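Local coordinates for solute-binding periplasmic protein of iron/siderophore ABC transporter (Yersinia pestis, PDB 6B2Y) that probably captures chelated iron in the periplasm and hands it to an ABC transporter for uptake into the cell, at residues Phe161-Phe164 / Arg165-Pro168; Pro360-Thr363 / Met364-Leu367. All coordinates share one frame; numbering follows the deposited sequence.

Contact 1 (161-168) and contact 2 (360-367) illustrate two ways in which an aspartate serves neighbours a few residues along the chain. In the first, Asp163 gathers backbone N-H groups where a strand ends and helix 168-182 begins; in the second, Asp365 pairs with a lysine one turn back on helix 360-371. Their centres are 23 Å apart and their nearest atoms about 11 Å, so they do not touch. Sodium is a direct partner of neither: the side chain of Ser167 stays about 10 Å, and that of Leu367 about 7 Å, from a bound ion, a different one in each case. Contact 1 reaches toward Asn238, consistent with a position near the junction of the two lobes.

Contact 1: Phe161-Phe164 / Arg165-Pro168; sequences FVDF and RNSP
A chi1 of 177° points the Asp163 carboxylate back from its own N and forward over the following turn, where Arg165, Asn166 and Ser167 present their backbone N-H groups. The result is an Asx turn, extended by two further bonds, at the C-terminal end of strand 159-162, an outermost strand of the parallel sheet, just before helix 168-182. OD1 of Asp163 accepts two of the three bonds. Asn166 N arrives 2.8 Å from Asp163 OD1, almost straight and on the syn lone pair, whereas Arg165 N, 3.0 Å from the same OD1, comes from well above the carboxylate plane. The other oxygen uses its own syn lone pair for Ser167 N, at an Asp163 OD2 to Ser167 N distance of 3.0 Å. Three successive amides therefore hold the group against rotation, and Asn171 ND2 of the helix adds another bond to OD2. So many donors around a buried carboxylate, close to a helix N-terminus, would be expected to favour its charged form.

Arg165 and Asn166 tie the turn to its neighbours. A bend at chi3 (53°) folds the guanidinium of Arg165 back, so that NH2 bonds to Leu137 O and makes a weak bond to Asn166 OD1; the amide of Asn166 in turn gives its ND2 to Ser138 O. The loop is thereby tied to the segment following the adjacent strand 132-136. Arg165 O accepts from Asn238 ND2, just before helix 239-245, a link across to the part of the chain that carries the second sheet. The side chain of Phe164 leaves the backbone away from this turn and touches Ser175 and Pro337, while its carbonyl oxygen meets the first helical residue: Phe164 O lies 3.6 Å from Pro168 CB.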
# COMPACT_ATOMS: atom_id res chain seq x y z
N PHE A 161 1.75 -3.15 16.89
CA PHE A 161 0.82 -3.21 15.76
C PHE A 161 0.62 -1.84 15.14
O PHE A 161 0.45 -0.85 15.85
CB PHE A 161 -0.54 -3.78 16.17
CG PHE A 161 -0.50 -5.24 16.48
CD1 PHE A 161 -0.67 -6.18 15.47
CD2 PHE A 161 -0.24 -5.68 17.77
CE1 PHE A 161 -0.61 -7.53 15.76
CE2 PHE A 161 -0.17 -7.04 18.06
CZ PHE A 161 -0.36 -7.96 17.05
N VAL A 162 0.64 -1.79 13.80
CA VAL A 162 0.33 -0.60 13.02
C VAL A 162 -0.86 -0.92 12.12
O VAL A 162 -1.30 -2.06 12.03
CB VAL A 162 1.52 -0.11 12.18
CG1 VAL A 162 2.67 0.35 13.07
CG2 VAL A 162 1.97 -1.23 11.19
N ASP A 163 -1.39 0.11 11.45
CA ASP A 163 -2.41 -0.15 10.44
C ASP A 163 -2.32 0.89 9.32
O ASP A 163 -2.47 2.09 9.57
CB ASP A 163 -3.83 -0.13 11.01
CG ASP A 163 -4.88 -0.33 9.92
OD1 ASP A 163 -4.76 -1.31 9.16
OD2 ASP A 163 -5.80 0.51 9.82
N PHE A 164 -2.12 0.40 8.10
CA PHE A 164 -2.26 1.15 6.85
C PHE A 164 -3.30 0.53 5.94
O PHE A 164 -3.49 1.01 4.81
CB PHE A 164 -0.92 1.20 6.10
CG PHE A 164 0.21 1.75 6.91
CD1 PHE A 164 0.27 3.11 7.19
CD2 PHE A 164 1.20 0.90 7.40
CE1 PHE A 164 1.31 3.63 7.92
CE2 PHE A 164 2.24 1.41 8.14
CZ PHE A 164 2.30 2.77 8.41
N ARG A 165 -3.99 -0.51 6.40
CA ARG A 165 -4.82 -1.35 5.56
C ARG A 165 -6.31 -1.21 5.87
O ARG A 165 -7.12 -1.06 4.96
CB ARG A 165 -4.41 -2.82 5.71
CG ARG A 165 -4.84 -3.70 4.51
CD ARG A 165 -4.74 -5.20 4.84
NE ARG A 165 -5.47 -5.47 6.07
CZ ARG A 165 -4.93 -5.96 7.18
NH1 ARG A 165 -3.64 -6.27 7.19
NH2 ARG A 165 -5.68 -6.14 8.26
N ASN A 166 -6.68 -1.30 7.15
CA ASN A 166 -8.10 -1.29 7.50
C ASN A 166 -8.69 0.09 7.29
O ASN A 166 -9.69 0.26 6.56
CB ASN A 166 -8.27 -1.72 8.96
CG ASN A 166 -7.86 -3.16 9.19
OD1 ASN A 166 -7.63 -3.90 8.24
ND2 ASN A 166 -7.77 -3.56 10.46
N SER A 167 -8.11 1.10 7.92
CA SER A 167 -8.61 2.47 7.83
C SER A 167 -7.44 3.41 7.62
O SER A 167 -7.00 4.10 8.55
CB SER A 167 -9.38 2.83 9.11
OG SER A 167 -10.22 1.73 9.46
N PRO A 168 -6.91 3.49 6.39
CA PRO A 168 -5.76 4.37 6.16
C PRO A 168 -6.07 5.85 6.36
O PRO A 168 -5.16 6.61 6.70
CB PRO A 168 -5.34 4.06 4.72
CG PRO A 168 -6.51 3.39 4.09
CD PRO A 168 -7.25 2.69 5.19

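Contact 2: Pro360-Thr363 / Met364-Leu367; sequences PKKT and MDSL
The carboxylate of Asp365 is approached at an edge by Lys362 and over one face by Lys361. At the edge, Lys362 NZ stands 2.9 Å from Asp365 OD2 on the anti side, only 16° out of the carboxylate plane, forming a salt bridge between residues three apart on helix 360-371. Over the face sits the backbone oxygen of the preceding turn, with Lys361 O 3.5 Å from Asp365 CG and nearly straight above it. A water lies on that same side and donates a hydrogen bond to Lys361 O; it also approaches Asp365 OD1, but the distance recorded there is so short that this second bond is doubtful.

Lys362 reaches its partner by folding. CG sets out anti to the backbone N, then bends at chi2 (47°) and chi3 (60°) curl the chain until it crosses the aspartate at about a right angle. The backbone beneath is regular alpha-helix, exemplified by Asp365 N bonding to Lys361 O at 2.9 Å. Ser366 N bonds to Lys362 O in the same way, and Ser366 OG lies 3.1 Å from that Lys362 O, a bond the geometry leaves unsettled, since the hydroxyl could turn to a different acceptor.

While this charged pair occupies the outer side, Thr363, Met364 and Leu367 are buried. Thr363 OG1 is hydrogen-bonded to Gln344 OE1 of helix 340-350, which also packs Leu341 against Met364. Helix 186-207 supplies Phe195 to Thr363 and Ser366, and Tyr192 to Leu367; strand 381-383, at the margin of the mixed sheet, sets Trp381 against Pro360, Lys361 and Met364.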
# COMPACT_ATOMS: atom_id res chain seq x y z
N PRO A 360 1.22 13.83 -9.43
CA PRO A 360 1.67 12.76 -8.53
C PRO A 360 3.08 12.29 -8.80
O PRO A 360 3.76 11.84 -7.87
CB PRO A 360 0.65 11.64 -8.79
CG PRO A 360 -0.57 12.35 -9.27
CD PRO A 360 -0.09 13.55 -10.04
N LYS A 361 3.56 12.38 -10.05
CA LYS A 361 4.93 11.96 -10.33
C LYS A 361 5.93 12.85 -9.60
O LYS A 361 6.93 12.36 -9.06
CB LYS A 361 5.19 11.96 -11.84
CG LYS A 361 4.47 10.85 -12.58
CD LYS A 361 4.18 11.22 -14.03
CE LYS A 361 4.16 9.98 -14.92
NZ LYS A 361 5.36 9.90 -15.80
N LYS A 362 5.67 14.16 -9.55
CA LYS A 362 6.55 15.02 -8.77
C LYS A 362 6.43 14.73 -7.28
O LYS A 362 7.44 14.77 -6.55
CB LYS A 362 6.26 16.49 -9.08
CG LYS A 362 7.13 17.47 -8.30
CD LYS A 362 8.63 17.12 -8.32
CE LYS A 362 9.22 17.07 -9.74
NZ LYS A 362 10.48 16.28 -9.77
N THR A 363 5.23 14.45 -6.79
CA THR A 363 5.09 14.07 -5.39
C THR A 363 5.95 12.86 -5.07
O THR A 363 6.65 12.83 -4.04
CB THR A 363 3.63 13.77 -5.06
OG1 THR A 363 2.83 14.91 -5.39
CG2 THR A 363 3.46 13.45 -3.58
N MET A 364 5.94 11.86 -5.95
CA MET A 364 6.76 10.67 -5.75
C MET A 364 8.25 11.01 -5.80
O MET A 364 9.03 10.53 -4.98
CB MET A 364 6.39 9.61 -6.78
CG MET A 364 7.27 8.41 -6.71
SD MET A 364 6.99 7.40 -8.14
CE MET A 364 6.03 6.13 -7.45
N ASP A 365 8.65 11.89 -6.73
CA ASP A 365 10.03 12.37 -6.76
C ASP A 365 10.43 12.98 -5.42
O ASP A 365 11.54 12.74 -4.92
CB ASP A 365 10.22 13.40 -7.88
CG ASP A 365 10.43 12.76 -9.23
OD1 ASP A 365 10.70 11.54 -9.28
OD2 ASP A 365 10.33 13.47 -10.25
N SER A 366 9.54 13.78 -4.82
CA SER A 366 9.85 14.43 -3.55
C SER A 366 9.92 13.41 -2.42
O SER A 366 10.82 13.48 -1.57
CB SER A 366 8.80 15.50 -3.24
OG SER A 366 8.77 16.47 -4.28
N LEU A 367 8.98 12.47 -2.39
CA LEU A 367 9.00 11.43 -1.37
C LEU A 367 10.34 10.70 -1.38
O LEU A 367 10.97 10.52 -0.33
CB LEU A 367 7.84 10.46 -1.61
CG LEU A 367 7.45 9.44 -0.51
CD1 LEU A 367 6.01 9.00 -0.73
CD2 LEU A 367 8.35 8.21 -0.48
O HOH W 1 8.65 10.20 -9.99